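Local coordinates for two-domain protein containing predicted PHP-like metal-dependent phosphoesterase (Bacteroides vulgatus ATCC 8482, PDB 3E38), which is a zinc-binding protein of the PHP family, probably a metal-dependent phosphoesterase, perhaps with 5'-3' nuclease activity on DNA or RNA, at residues 19-24 with 48-53; 38-43 with 84-89. All coordinates share one frame; numbering follows the deposited sequence.

Contact 1: residues 19-24 with 48-53; sequences LKCDFH and LDAISL. With ZN (zinc ion), chain I.
The Asp49 carboxylate reaches across to the backbone of Lys20. Its OD2 takes the Lys20 N-H at 2.9 Å, through the anti lone pair and nearly straight (165°). CG of Asp49 lies beside its own backbone N (chi1 -65°), which brings OD2 to the same side as the Asp49 N-H, and both can meet the Lys20 backbone. Asp49 N gives its proton to Lys20 O at 2.8 Å, in the carbonyl plane. The Leu19 side chain crosses the carboxylate at about a right angle, with Leu19 CD2 3.7 Å from Asp49 OD2. The Lys20 chain bends at chi2 (97°) and brings its CD to 3.5 Å from Asp49 OD2. A water joins Lys20 NZ to Asp49 OD2, and NZ also binds Ile8 O. OD1 of Asp49 forms a salt bridge with Arg221. With an alanine here, the Lys20 N-H is likely to lose its acceptor, and Arg221 its charged partner. Strands 17-22 and 50-56 run parallel here, as the two strands of a beta-alpha-beta unit closed by helix 36-45. Asp22 N bonds to Ala50 O, and Ser52 N to Asp22 O at 3.0 Å. On one face of the sheet Cys21 SG rests against Ala50 CB (3.8 Å), where Ala50 also touches Ile226 of helix 223-231. On the other, Asp22 CB meets Leu48 CD1, while the Asp22 carboxylate turns to Arg211 and Ser193. At the end of segment 19-24, His24 NE2 binds a zinc ion at 2.2 Å. A water, His26, Glu93 and Asp194 also bind this zinc, and Glu167 holds His24 ND1.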
loop_
_atom_site.group_PDB
_atom_site.type_symbol
_atom_site.label_atom_id
_atom_site.label_comp_id
_atom_site.label_asym_id
_atom_site.label_seq_id
_atom_site.Cartn_x
_atom_site.Cartn_y
_atom_site.Cartn_z
ATOM N N LEU B 19 21.816 -15.334 -7.514
ATOM C CA LEU B 19 21.238 -15.744 -6.235
ATOM C C LEU B 19 21.155 -14.562 -5.271
ATOM O O LEU B 19 22.056 -13.651 -5.207
ATOM C CB LEU B 19 22.073 -16.891 -5.671
ATOM C CG LEU B 19 22.289 -18.111 -6.573
ATOM C CD1 LEU B 19 23.321 -19.074 -5.933
ATOM C CD2 LEU B 19 20.911 -18.832 -6.908
ATOM N N LYS B 20 20.060 -14.546 -4.536
ATOM C CA LYS B 20 19.784 -13.442 -3.582
ATOM C C LYS B 20 20.012 -13.931 -2.166
ATOM O O LYS B 20 19.325 -14.839 -1.672
ATOM C CB LYS B 20 18.391 -12.844 -3.792
ATOM C CG LYS B 20 18.071 -12.450 -5.261
ATOM C CD LYS B 20 17.280 -13.548 -5.947
ATOM C CE LYS B 20 17.014 -13.245 -7.413
ATOM N NZ LYS B 20 16.088 -14.225 -8.069
ATOM N N CYS B 21 21.037 -13.362 -1.535
ATOM C CA CYS B 21 21.469 -13.857 -0.232
ATOM C C CYS B 21 21.587 -12.809 0.865
ATOM O O CYS B 21 21.869 -11.636 0.583
ATOM C CB CYS B 21 22.826 -14.556 -0.399
ATOM S SG CYS B 21 22.909 -15.709 -1.794
ATOM N N ASP B 22 21.322 -13.265 2.101
ATOM C CA ASP B 22 21.429 -12.459 3.347
ATOM C C ASP B 22 22.337 -13.215 4.314
ATOM O O ASP B 22 21.955 -14.224 4.922
ATOM C CB ASP B 22 20.054 -12.176 3.937
ATOM C CG ASP B 22 20.070 -11.122 5.022
ATOM O OD1 ASP B 22 21.153 -10.548 5.255
ATOM O OD2 ASP B 22 18.981 -10.867 5.619
ATOM N N PHE B 23 23.556 -12.721 4.444
ATOM C CA PHE B 23 24.594 -13.452 5.182
ATOM C C PHE B 23 24.781 -13.011 6.623
ATOM O O PHE B 23 25.813 -13.259 7.230
ATOM C CB PHE B 23 25.926 -13.298 4.436
ATOM C CG PHE B 23 25.934 -13.888 3.038
ATOM C CD1 PHE B 23 25.675 -15.233 2.844
ATOM C CD2 PHE B 23 26.265 -13.117 1.952
ATOM C CE1 PHE B 23 25.724 -15.781 1.607
ATOM C CE2 PHE B 23 26.310 -13.662 0.690
ATOM C CZ PHE B 23 26.032 -14.989 0.520
ATOM N N HIS B 24 23.784 -12.316 7.144
ATOM C CA HIS B 24 23.899 -11.712 8.475
ATOM C C HIS B 24 22.546 -11.392 9.072
ATOM O O HIS B 24 21.818 -10.518 8.631
ATOM C CB HIS B 24 24.715 -10.422 8.346
ATOM C CG HIS B 24 25.131 -9.808 9.638
ATOM N ND1 HIS B 24 26.164 -8.898 9.706
ATOM C CD2 HIS B 24 24.724 -10.014 10.909
ATOM C CE1 HIS B 24 26.348 -8.533 10.960
ATOM N NE2 HIS B 24 25.486 -9.190 11.713
ATOM N N LEU B 48 14.446 -14.924 -1.518
ATOM C CA LEU B 48 15.842 -15.145 -1.242
ATOM C C LEU B 48 16.105 -16.557 -1.560
ATOM O O LEU B 48 15.189 -17.357 -1.582
ATOM C CB LEU B 48 16.176 -14.908 0.230
ATOM C CG LEU B 48 16.115 -13.548 0.867
ATOM C CD1 LEU B 48 16.893 -13.639 2.209
ATOM C CD2 LEU B 48 16.727 -12.563 -0.056
ATOM N N ASP B 49 17.387 -16.843 -1.770
ATOM C CA ASP B 49 17.872 -18.189 -2.087
ATOM C C ASP B 49 18.699 -18.817 -0.966
ATOM O O ASP B 49 18.785 -20.048 -0.799
ATOM C CB ASP B 49 18.746 -18.124 -3.334
ATOM C CG ASP B 49 17.967 -17.713 -4.565
ATOM O OD1 ASP B 49 16.973 -18.382 -4.901
ATOM O OD2 ASP B 49 18.372 -16.745 -5.219
ATOM N N ALA B 50 19.315 -17.944 -0.195
ATOM C CA ALA B 50 20.242 -18.370 0.831
ATOM C C ALA B 50 20.371 -17.362 1.965
ATOM O O ALA B 50 20.261 -16.129 1.787
ATOM C CB ALA B 50 21.625 -18.674 0.194
ATOM N N ILE B 51 20.635 -17.926 3.130
ATOM C CA ILE B 51 20.808 -17.144 4.333
ATOM C C ILE B 51 21.799 -17.764 5.257
ATOM O O ILE B 51 22.105 -18.913 5.166
ATOM C CB ILE B 51 19.467 -17.040 5.156
ATOM C CG1 ILE B 51 19.062 -18.400 5.692
ATOM C CG2 ILE B 51 18.331 -16.426 4.328
ATOM C CD1 ILE B 51 17.776 -18.387 6.562
ATOM N N SER B 52 22.293 -16.950 6.157
ATOM C CA SER B 52 23.122 -17.415 7.235
ATOM C C SER B 52 22.646 -16.744 8.523
ATOM O O SER B 52 22.720 -15.516 8.641
ATOM C CB SER B 52 24.594 -17.067 6.962
ATOM O OG SER B 52 25.464 -17.604 7.954
ATOM N N LEU B 53 22.135 -17.551 9.446
ATOM C CA LEU B 53 21.734 -17.078 10.778
ATOM C C LEU B 53 23.044 -17.012 11.570
ATOM O O LEU B 53 23.627 -18.038 11.972
ATOM C CB LEU B 53 20.698 -18.002 11.393
ATOM C CG LEU B 53 19.932 -17.620 12.657
ATOM C CD1 LEU B 53 19.384 -16.216 12.605
ATOM C CD2 LEU B 53 18.789 -18.641 12.880
HETATM ZN ZN ZN I . 24.857 -8.587 13.720
HETATM O O HOH W 1 17.534 -16.595 -7.625
HETATM O O HOH W 2 26.311 -7.066 13.511
#

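Contact 2: residues 38-43 with 84-89; sequences VRVDEA and LGILLI
Val40 and Leu84 meet through methyl groups, CG1 of Val40 lying 4.1 Å from CD1 of Leu84. Val40 CG1 stands anti to the backbone N (chi1 174°), and from there it also faces Ile86 CG1 at 4.4 Å. One turn further along the helix, Ala43 CB points toward segment 84-89 and meets Ile86 CG2 at 4.3 Å. These apolar contacts are loose and carry most of the contact. They join helix 36-45, the crossover helix of a beta-alpha-beta unit, to the turn that leads from helix 72-83 into strand 87-95. That turn is a Schellman motif. Gly85, with positive phi, is its C-prime residue, and Ile86 N bonds back to Ala81 O. Polar groups contribute little between the two segments, and no hydrogen bond links them. Asp41 OD1 comes within 4.0 Å of Leu84 CD1 but is hydrogen-bonded to Gln80 of helix 72-83. Within segment 38-43, Arg39 NH1 forms a salt bridge with Glu42 OE1 at 2.9 Å, and Glu42 OE1 uses its syn lone pair. Glu42 CD lies at the guanidinium edge, in its plane. Arg39 NE bonds to His26 O, and Glu42 OE2 accepts from Ile199 N.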
loop_
_atom_site.group_PDB
_atom_site.type_symbol
_atom_site.label_atom_id
_atom_site.label_comp_id
_atom_site.label_asym_id
_atom_site.label_seq_id
_atom_site.Cartn_x
_atom_site.Cartn_y
_atom_site.Cartn_z
ATOM N N VAL B 38 11.546 -18.437 11.769
ATOM C CA VAL B 38 10.969 -17.267 11.139
ATOM C C VAL B 38 11.930 -16.723 10.100
ATOM O O VAL B 38 11.498 -16.196 9.080
ATOM C CB VAL B 38 10.690 -16.159 12.175
ATOM C CG1 VAL B 38 10.192 -14.889 11.520
ATOM C CG2 VAL B 38 9.725 -16.648 13.183
ATOM N N ARG B 39 13.234 -16.828 10.355
ATOM C CA ARG B 39 14.178 -16.252 9.397
ATOM C C ARG B 39 14.114 -16.999 8.065
ATOM O O ARG B 39 14.462 -16.452 7.005
ATOM C CB ARG B 39 15.631 -16.236 9.893
ATOM C CG ARG B 39 15.926 -15.326 11.078
ATOM C CD ARG B 39 15.473 -13.913 10.807
ATOM N NE ARG B 39 15.782 -13.028 11.924
ATOM C CZ ARG B 39 15.113 -11.910 12.210
ATOM N NH1 ARG B 39 14.077 -11.529 11.464
ATOM N NH2 ARG B 39 15.484 -11.169 13.245
ATOM N N VAL B 40 13.640 -18.237 8.152
ATOM C CA VAL B 40 13.581 -19.124 7.007
ATOM C C VAL B 40 12.313 -18.773 6.258
ATOM O O VAL B 40 12.313 -18.731 5.044
ATOM C CB VAL B 40 13.633 -20.672 7.366
ATOM C CG1 VAL B 40 13.423 -21.519 6.089
ATOM C CG2 VAL B 40 14.964 -21.058 8.087
ATOM N N ASP B 41 11.235 -18.561 7.006
ATOM C CA ASP B 41 9.969 -18.129 6.413
ATOM C C ASP B 41 10.106 -16.814 5.662
ATOM O O ASP B 41 9.535 -16.631 4.595
ATOM C CB ASP B 41 8.917 -17.891 7.470
ATOM C CG ASP B 41 8.517 -19.158 8.174
ATOM O OD1 ASP B 41 8.571 -20.198 7.497
ATOM O OD2 ASP B 41 8.188 -19.088 9.384
ATOM N N GLU B 42 10.836 -15.895 6.271
ATOM C CA GLU B 42 11.019 -14.559 5.700
ATOM C C GLU B 42 11.805 -14.604 4.412
ATOM O O GLU B 42 11.443 -13.944 3.450
ATOM C CB GLU B 42 11.741 -13.656 6.670
ATOM C CG GLU B 42 10.909 -13.337 7.944
ATOM C CD GLU B 42 11.730 -12.554 8.983
ATOM O OE1 GLU B 42 12.994 -12.638 8.967
ATOM O OE2 GLU B 42 11.104 -11.900 9.836
ATOM N N ALA B 43 12.865 -15.396 4.401
ATOM C CA ALA B 43 13.760 -15.525 3.223
ATOM C C ALA B 43 12.981 -16.078 2.064
ATOM O O ALA B 43 13.012 -15.565 0.956
ATOM C CB ALA B 43 14.991 -16.408 3.524
ATOM N N LEU B 84 11.686 -25.562 2.233
ATOM C CA LEU B 84 11.355 -24.334 1.488
ATOM C C LEU B 84 12.382 -23.985 0.467
ATOM O O LEU B 84 12.336 -22.901 -0.160
ATOM C CB LEU B 84 11.165 -23.140 2.428
ATOM C CG LEU B 84 9.948 -23.250 3.366
ATOM C CD1 LEU B 84 9.850 -21.993 4.191
ATOM C CD2 LEU B 84 8.676 -23.482 2.610
ATOM N N GLY B 85 13.311 -24.902 0.313
ATOM C CA GLY B 85 14.349 -24.758 -0.688
ATOM C C GLY B 85 15.305 -23.621 -0.488
ATOM O O GLY B 85 15.910 -23.139 -1.438
ATOM N N ILE B 86 15.441 -23.184 0.756
ATOM C CA ILE B 86 16.431 -22.141 1.134
ATOM C C ILE B 86 17.724 -22.812 1.562
ATOM O O ILE B 86 17.710 -23.795 2.321
ATOM C CB ILE B 86 15.931 -21.215 2.292
ATOM C CG1 ILE B 86 14.548 -20.635 1.974
ATOM C CG2 ILE B 86 16.955 -20.092 2.644
ATOM C CD1 ILE B 86 14.397 -19.990 0.602
ATOM N N LEU B 87 18.822 -22.301 1.017
ATOM C CA LEU B 87 20.184 -22.743 1.325
ATOM C C LEU B 87 20.623 -22.101 2.622
ATOM O O LEU B 87 20.558 -20.877 2.755
ATOM C CB LEU B 87 21.202 -22.359 0.204
ATOM C CG LEU B 87 21.001 -22.952 -1.216
ATOM C CD1 LEU B 87 21.986 -22.337 -2.215
ATOM C CD2 LEU B 87 21.096 -24.481 -1.251
ATOM N N LEU B 88 21.108 -22.936 3.538
ATOM C CA LEU B 88 21.466 -22.511 4.891
ATOM C C LEU B 88 22.952 -22.653 5.164
ATOM O O LEU B 88 23.477 -23.733 5.338
ATOM C CB LEU B 88 20.606 -23.296 5.891
ATOM C CG LEU B 88 20.519 -23.018 7.386
ATOM C CD1 LEU B 88 19.885 -21.702 7.723
ATOM C CD2 LEU B 88 19.721 -24.139 8.010
ATOM N N ILE B 89 23.600 -21.511 5.220
ATOM C CA ILE B 89 25.031 -21.376 5.481
ATOM C C ILE B 89 25.175 -21.142 6.991
ATOM O O ILE B 89 24.643 -20.185 7.567
ATOM C CB ILE B 89 25.600 -20.185 4.662
ATOM C CG1 ILE B 89 25.289 -20.384 3.186
ATOM C CG2 ILE B 89 27.138 -19.902 4.919
ATOM C CD1 ILE B 89 25.406 -19.072 2.379
#

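How the contacts relate
The two contacts have centres about 8 Å apart in the same PHP-type domain. Their segments alternate along the chain: 19-24, 38-43, 48-53, then 84-89. Helix 36-45 of contact 2 thus connects the two strands of contact 1. Strand 50-56 lies between 17-22 and 87-95 and pairs in parallel with both. Asp49 O probably accepts a bond from Leu87 N, and Ser52 OG probably bonds to Ile89 O. Ala43 CB also packs on Ile51 CG2. Contact 1 leads through His24 to a zinc site. Contact 2 lies away from the zinc sites, although strand 87-95 goes on to the zinc ligand Glu93.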